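Local coordinates for protein DyP-type peroxidase (Pleurotus ostreatus PC15, PDB 6FSK) that probably uses hydrogen peroxide to oxidise dyes and other substrates at a heme b centre, as a dye-decolorizing (DyP-type) peroxidase of a white-rot fungus, at residues E107-P112 / G392-Q397; S399-P404 / G426-I431. The protein carries 1 engineered substitution. One frame throughout, in Å; residues are numbered along the deposited sequence.

Contact 1. Residues E107-P112 / G392-Q397; sequences EILGDP and GFHFIQ. With HEM (protoporphyrin IX containing Fe), chain C.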
# COMPACT_ATOMS: atom_id res chain seq x y z
N GLU A 107 9.07 13.19 -7.60
CA GLU A 107 10.33 13.86 -7.26
C GLU A 107 10.48 13.97 -5.75
O GLU A 107 11.49 13.55 -5.20
CB GLU A 107 10.35 15.27 -7.87
CG GLU A 107 11.72 15.94 -7.74
CD GLU A 107 11.80 17.34 -8.33
OE1 GLU A 107 10.84 17.83 -8.99
OE2 GLU A 107 12.93 17.93 -8.17
N ILE A 108 9.43 14.46 -5.09
CA ILE A 108 9.44 14.57 -3.64
C ILE A 108 9.36 13.23 -2.95
O ILE A 108 9.97 13.06 -1.87
CB ILE A 108 8.41 15.58 -3.20
CG1 ILE A 108 8.95 17.02 -3.60
CG2 ILE A 108 8.11 15.50 -1.73
CD1 ILE A 108 7.86 18.05 -3.37
N LEU A 109 8.69 12.27 -3.58
CA LEU A 109 8.66 10.90 -3.01
C LEU A 109 10.03 10.29 -2.95
O LEU A 109 10.30 9.32 -2.18
CB LEU A 109 7.71 9.95 -3.73
CG LEU A 109 6.24 10.33 -3.83
CD1 LEU A 109 5.49 9.31 -4.67
CD2 LEU A 109 5.61 10.49 -2.48
N GLY A 110 10.96 10.76 -3.80
CA GLY A 110 12.31 10.23 -3.83
C GLY A 110 12.62 9.26 -4.96
O GLY A 110 13.69 8.63 -4.94
N ASP A 111 11.73 9.12 -5.92
CA ASP A 111 11.89 8.19 -7.01
C ASP A 111 13.14 8.58 -7.81
O ASP A 111 13.43 9.74 -8.01
CB ASP A 111 10.72 8.20 -7.97
CG ASP A 111 9.46 7.48 -7.43
OD1 ASP A 111 9.38 7.35 -6.18
OD2 ASP A 111 8.55 7.12 -8.20
N PRO A 112 13.82 7.55 -8.33
CA PRO A 112 14.87 7.84 -9.34
C PRO A 112 14.30 8.59 -10.53
O PRO A 112 13.12 8.40 -10.92
CB PRO A 112 15.35 6.46 -9.76
CG PRO A 112 14.89 5.50 -8.69
CD PRO A 112 13.57 6.11 -8.21
N GLY A 392 -1.71 10.74 4.40
CA GLY A 392 -1.39 9.34 4.40
C GLY A 392 -0.15 8.95 3.62
O GLY A 392 0.96 9.26 3.97
N PHE A 393 -0.44 8.32 2.47
CA PHE A 393 0.66 7.80 1.67
C PHE A 393 1.81 8.77 1.47
O PHE A 393 2.97 8.43 1.67
CB PHE A 393 0.15 7.34 0.30
CG PHE A 393 1.30 7.04 -0.64
CD1 PHE A 393 1.97 5.80 -0.53
CD2 PHE A 393 1.73 8.00 -1.55
CE1 PHE A 393 3.10 5.56 -1.31
CE2 PHE A 393 2.87 7.74 -2.36
CZ PHE A 393 3.54 6.52 -2.21
N HIS A 394 1.55 10.01 1.01
CA HIS A 394 2.68 10.90 0.74
C HIS A 394 3.49 11.20 2.01
O HIS A 394 4.71 11.26 1.93
CB HIS A 394 2.12 12.22 0.14
CG HIS A 394 3.18 13.21 -0.21
ND1 HIS A 394 3.89 13.94 0.73
CD2 HIS A 394 3.69 13.55 -1.41
CE1 HIS A 394 4.73 14.75 0.10
NE2 HIS A 394 4.67 14.46 -1.19
N PHE A 395 2.79 11.52 3.09
CA PHE A 395 3.42 11.86 4.35
C PHE A 395 4.28 10.70 4.86
O PHE A 395 5.45 10.87 5.27
CB PHE A 395 2.39 12.30 5.34
CG PHE A 395 3.00 12.93 6.55
CD1 PHE A 395 3.35 12.18 7.61
CD2 PHE A 395 3.17 14.33 6.60
CE1 PHE A 395 3.88 12.74 8.79
CE2 PHE A 395 3.75 14.89 7.71
CZ PHE A 395 4.05 14.11 8.82
N ILE A 396 3.73 9.50 4.80
CA ILE A 396 4.41 8.34 5.25
C ILE A 396 5.72 8.19 4.49
O ILE A 396 6.77 7.91 5.11
CB ILE A 396 3.59 7.05 5.08
CG1 ILE A 396 2.33 6.99 6.00
CG2 ILE A 396 4.40 5.78 5.36
CD1 ILE A 396 1.27 5.99 5.56
N GLN A 397 5.62 8.27 3.17
CA GLN A 397 6.80 8.12 2.36
C GLN A 397 7.83 9.17 2.65
O GLN A 397 9.01 8.86 2.93
CB GLN A 397 6.42 8.13 0.91
CG GLN A 397 7.60 7.87 -0.10
CD GLN A 397 8.02 6.39 -0.09
OE1 GLN A 397 7.23 5.52 -0.31
NE2 GLN A 397 9.26 6.15 0.31
CHA HEM C . 3.34 -3.35 6.53
CHB HEM C . 6.09 -5.14 3.00
CHC HEM C . 5.54 -1.02 0.58
CHD HEM C . 3.03 0.91 4.25
C1A HEM C . 4.13 -4.24 5.80
C2A HEM C . 4.49 -5.57 6.19
C3A HEM C . 5.21 -6.09 5.19
C4A HEM C . 5.37 -5.05 4.22
CMA HEM C . 5.86 -7.43 5.16
CAA HEM C . 4.12 -6.22 7.51
CBA HEM C . 2.84 -7.06 7.55
CGA HEM C . 1.59 -6.23 7.45
O1A HEM C . 1.20 -5.57 8.42
O2A HEM C . 0.96 -6.25 6.36
C1B HEM C . 6.21 -4.18 2.00
C2B HEM C . 6.85 -4.33 0.77
C3B HEM C . 6.70 -3.20 0.04
C4B HEM C . 5.93 -2.30 0.91
CMB HEM C . 7.64 -5.54 0.34
CAB HEM C . 7.16 -2.78 -1.30
CBB HEM C . 7.51 -3.63 -2.25
C1C HEM C . 4.91 -0.08 1.33
C2C HEM C . 4.63 1.27 1.04
C3C HEM C . 3.95 1.84 2.07
C4C HEM C . 3.72 0.79 3.03
CMC HEM C . 5.02 1.93 -0.25
CAC HEM C . 3.49 3.24 2.33
CBC HEM C . 4.09 4.33 1.81
C1D HEM C . 2.87 -0.15 5.14
C2D HEM C . 1.97 -0.00 6.33
C3D HEM C . 2.04 -1.25 6.95
C4D HEM C . 2.99 -2.03 6.17
CMD HEM C . 1.16 1.16 6.73
CAD HEM C . 1.37 -1.68 8.25
CBD HEM C . 2.16 -1.30 9.46
CGD HEM C . 1.42 -1.63 10.73
O1D HEM C . 2.10 -2.28 11.56
O2D HEM C . 0.24 -1.36 10.84
NA HEM C . 4.77 -3.86 4.62
NB HEM C . 5.72 -2.92 2.11
NC HEM C . 4.44 -0.32 2.65
ND HEM C . 3.49 -1.33 5.15
FE HEM C . 4.67 -2.09 3.68
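Leu109, the last helical residue of 102-109, pushes its forked end against the first turn of helix 393-401, and apolar contact carries most of the meeting. Its CD1 lies at the edge of the Phe393 ring, in the ring plane, 3.8 Å from Phe393 CE2, the two side chains crossing at about a right angle. The other branch, CD2, packs obliquely against the His394 ring and also reaches the aliphatic part of Gln397. One residue earlier, Ile108 lays its CG2 methyl against the same imidazole, again at a slant. Gly110 ends helix 102-109 in a Schellman motif with positive phi (101°), its N bonded to Glu107 O at 3.2 Å, while Gly392 stands at the N-cap position of the partner helix. The contact thus joins a helix of the N-terminal ferredoxin-like half of the DyP fold to the heme-side helix of the C-terminal half.

Toward the cofactor, Phe393 holds CG anti to its backbone N (chi1 169°), which carries the ring to the heme: Phe393 CD1 is 3.5 Å from the vinyl carbon CBC. Ile396 CG2 approaches the same vinyl carbon at 3.8 Å. An alanine in place of Phe393 is likely to leave Leu109 CD1 and this vinyl without the ring that lies between them.

Polar links run through neighbours. Gln397 is bent at chi2 (74°), with CG 3.7 Å from Leu109 O; its NE2 is hydrogen-bonded to Asn402 and to Ile431 O, while Leu109 O accepts from Gln433 among others.

Contact 2. Residues S399-P404 / G426-I431; sequences SWANAP and GFDAII. With HEM (protoporphyrin IX containing Fe), chain C.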
# COMPACT_ATOMS: atom_id res chain seq x y z
N SER A 399 7.92 11.92 4.99
CA SER A 399 8.20 12.36 6.34
C SER A 399 8.66 11.29 7.31
O SER A 399 9.31 11.60 8.30
CB SER A 399 7.06 13.18 6.91
OG SER A 399 7.00 14.48 6.29
N TRP A 400 8.37 10.03 7.04
CA TRP A 400 8.70 8.91 7.91
C TRP A 400 9.77 8.01 7.24
O TRP A 400 10.90 7.98 7.70
CB TRP A 400 7.45 8.14 8.33
CG TRP A 400 6.54 8.95 9.23
CD1 TRP A 400 6.79 10.20 9.83
CD2 TRP A 400 5.22 8.54 9.67
NE1 TRP A 400 5.69 10.56 10.61
CE2 TRP A 400 4.75 9.54 10.55
CE3 TRP A 400 4.40 7.44 9.37
CZ2 TRP A 400 3.45 9.48 11.10
CZ3 TRP A 400 3.18 7.34 9.94
CH2 TRP A 400 2.73 8.37 10.86
N ALA A 401 9.40 7.28 6.18
CA ALA A 401 10.30 6.32 5.52
C ALA A 401 11.58 6.98 4.99
O ALA A 401 12.66 6.39 5.16
CB ALA A 401 9.58 5.59 4.41
N ASN A 402 11.47 8.14 4.40
CA ASN A 402 12.61 8.77 3.74
C ASN A 402 13.44 9.62 4.74
O ASN A 402 14.43 10.25 4.34
CB ASN A 402 12.13 9.73 2.65
CG ASN A 402 11.51 9.09 1.45
OD1 ASN A 402 11.42 7.83 1.32
ND2 ASN A 402 11.18 9.94 0.50
N ALA A 403 12.97 9.77 5.98
CA ALA A 403 13.50 10.75 6.96
C ALA A 403 14.42 10.03 7.92
O ALA A 403 13.98 9.30 8.80
CB ALA A 403 12.37 11.39 7.75
N PRO A 404 15.75 10.15 7.74
CA PRO A 404 16.66 9.36 8.60
C PRO A 404 16.62 9.69 10.08
O PRO A 404 16.98 8.89 10.89
CB PRO A 404 18.06 9.63 7.99
CG PRO A 404 17.91 10.83 7.22
CD PRO A 404 16.49 10.89 6.71
N GLY A 426 17.93 6.22 10.65
CA GLY A 426 18.15 5.95 9.26
C GLY A 426 16.90 5.69 8.47
O GLY A 426 15.78 6.05 8.88
N PHE A 427 17.12 5.24 7.27
CA PHE A 427 16.06 4.99 6.32
C PHE A 427 15.29 3.69 6.62
O PHE A 427 15.85 2.69 7.08
CB PHE A 427 16.60 4.91 4.84
CG PHE A 427 17.00 6.25 4.30
CD1 PHE A 427 18.19 6.81 4.69
CD2 PHE A 427 16.18 6.96 3.49
CE1 PHE A 427 18.58 8.07 4.23
CE2 PHE A 427 16.55 8.22 3.03
CZ PHE A 427 17.76 8.76 3.42
N ASP A 428 14.01 3.71 6.24
CA ASP A 428 13.26 2.49 6.06
C ASP A 428 13.99 1.73 4.94
O ASP A 428 14.20 2.29 3.84
CB ASP A 428 11.86 2.85 5.63
CG ASP A 428 10.99 1.69 5.36
OD1 ASP A 428 11.40 0.71 4.65
OD2 ASP A 428 9.78 1.71 5.81
N ALA A 429 14.50 0.54 5.21
CA ALA A 429 15.33 -0.15 4.23
C ALA A 429 14.53 -0.89 3.21
O ALA A 429 15.07 -1.41 2.23
CB ALA A 429 16.30 -1.09 4.95
N ILE A 430 13.24 -0.94 3.37
CA ILE A 430 12.39 -1.56 2.35
C ILE A 430 11.96 -0.52 1.31
O ILE A 430 12.14 -0.68 0.13
CB ILE A 430 11.17 -2.27 2.98
CG1 ILE A 430 11.60 -3.28 4.00
CG2 ILE A 430 10.26 -2.86 1.91
CD1 ILE A 430 12.38 -4.44 3.46
N ILE A 431 11.40 0.58 1.77
CA ILE A 431 10.83 1.61 0.90
C ILE A 431 11.46 2.99 0.98
O ILE A 431 11.13 3.86 0.19
CB ILE A 431 9.27 1.78 1.09
CG1 ILE A 431 8.94 2.28 2.51
CG2 ILE A 431 8.52 0.52 0.85
CD1 ILE A 431 7.62 2.93 2.69
CHA HEM C . 3.34 -3.35 6.53
CHB HEM C . 6.09 -5.14 3.00
CHC HEM C . 5.54 -1.02 0.58
CHD HEM C . 3.03 0.91 4.25
C1A HEM C . 4.13 -4.24 5.80
C2A HEM C . 4.49 -5.57 6.19
C3A HEM C . 5.21 -6.09 5.19
C4A HEM C . 5.37 -5.05 4.22
CMA HEM C . 5.86 -7.43 5.16
CAA HEM C . 4.12 -6.22 7.51
CBA HEM C . 2.84 -7.06 7.55
CGA HEM C . 1.59 -6.23 7.45
O1A HEM C . 1.20 -5.57 8.42
O2A HEM C . 0.96 -6.25 6.36
C1B HEM C . 6.21 -4.18 2.00
C2B HEM C . 6.85 -4.33 0.77
C3B HEM C . 6.70 -3.20 0.04
C4B HEM C . 5.93 -2.30 0.91
CMB HEM C . 7.64 -5.54 0.34
CAB HEM C . 7.16 -2.78 -1.30
CBB HEM C . 7.51 -3.63 -2.25
C1C HEM C . 4.91 -0.08 1.33
C2C HEM C . 4.63 1.27 1.04
C3C HEM C . 3.95 1.84 2.07
C4C HEM C . 3.72 0.79 3.03
CMC HEM C . 5.02 1.93 -0.25
CAC HEM C . 3.49 3.24 2.33
CBC HEM C . 4.09 4.33 1.81
C1D HEM C . 2.87 -0.15 5.14
C2D HEM C . 1.97 -0.00 6.33
C3D HEM C . 2.04 -1.25 6.95
C4D HEM C . 2.99 -2.03 6.17
CMD HEM C . 1.16 1.16 6.73
CAD HEM C . 1.37 -1.68 8.25
CBD HEM C . 2.16 -1.30 9.46
CGD HEM C . 1.42 -1.63 10.73
O1D HEM C . 2.10 -2.28 11.56
O2D HEM C . 0.24 -1.36 10.84
NA HEM C . 4.77 -3.86 4.62
NB HEM C . 5.72 -2.92 2.11
NC HEM C . 4.44 -0.32 2.65
ND HEM C . 3.49 -1.33 5.15
FE HEM C . 4.67 -2.09 3.68
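Pro404 and Phe427 lie side by side and point the same way, with Pro404 CD over one face of the aromatic ring, 4.1 Å from Phe427 CZ. The ring also approaches the backbone of the other segment: Phe427 CE2 comes within 3.2 Å of Asn402 O, which meets it obliquely. Beside this pair the two segments are tied by two backbone hydrogen bonds, Gly426 N to Pro404 O (2.8 Å) and Asp428 N to Ala401 O (3.2 Å).

Further toward the heme, Ala401 CB faces Asp428 CB and, at 3.7 Å, Ile431 CD1. Ile431 sets CG1 between its backbone N and carbonyl carbon (chi1 64°), which sends CG1 and CD1 to Ala401 CB and leaves CG2 for the macrocycle, 3.4 Å from HEM CHC. Asp428 holds CG anti to its backbone N (chi1 178°), bringing the carboxylate to the amides of Ile430 and Ile431. OD1 accepts twice: Ile430 N, 2.8 Å from Asp428 OD1, arrives nearly along the C-O bond, while Ile431 N comes from above the carboxylate plane, 54° out of it. These bonds make an Asx turn and Asx motif that fix the rotation of the group. Its OD2 is bonded to ND1 of His329, the axial ligand of the heme iron, which Asp428 probably orients, completing the proximal Asp-His-iron triad characteristic of heme peroxidases.

Helix 393-401 serves both contacts: its first turns meet 107-112 in contact 1, and its end, with the residues that follow, meets 426-431 in contact 2. The two centres lie about 10 Å apart. Asn402 bridges them with both ends of its amide, ND2 standing 2.9 Å from Leu109 O and OD1 2.9 Å from Gln397 NE2, both probable hydrogen bonds. On the other flank of the helix Phe395 CE1 packs 3.4 Å from Trp400 NE1. Both contacts touch the heme, contact 1 at a vinyl group and contact 2 at the macrocycle itself; Asp428 belongs to the axial-ligand site, whereas the Gln397 side chain lies about 8 Å from that of His329.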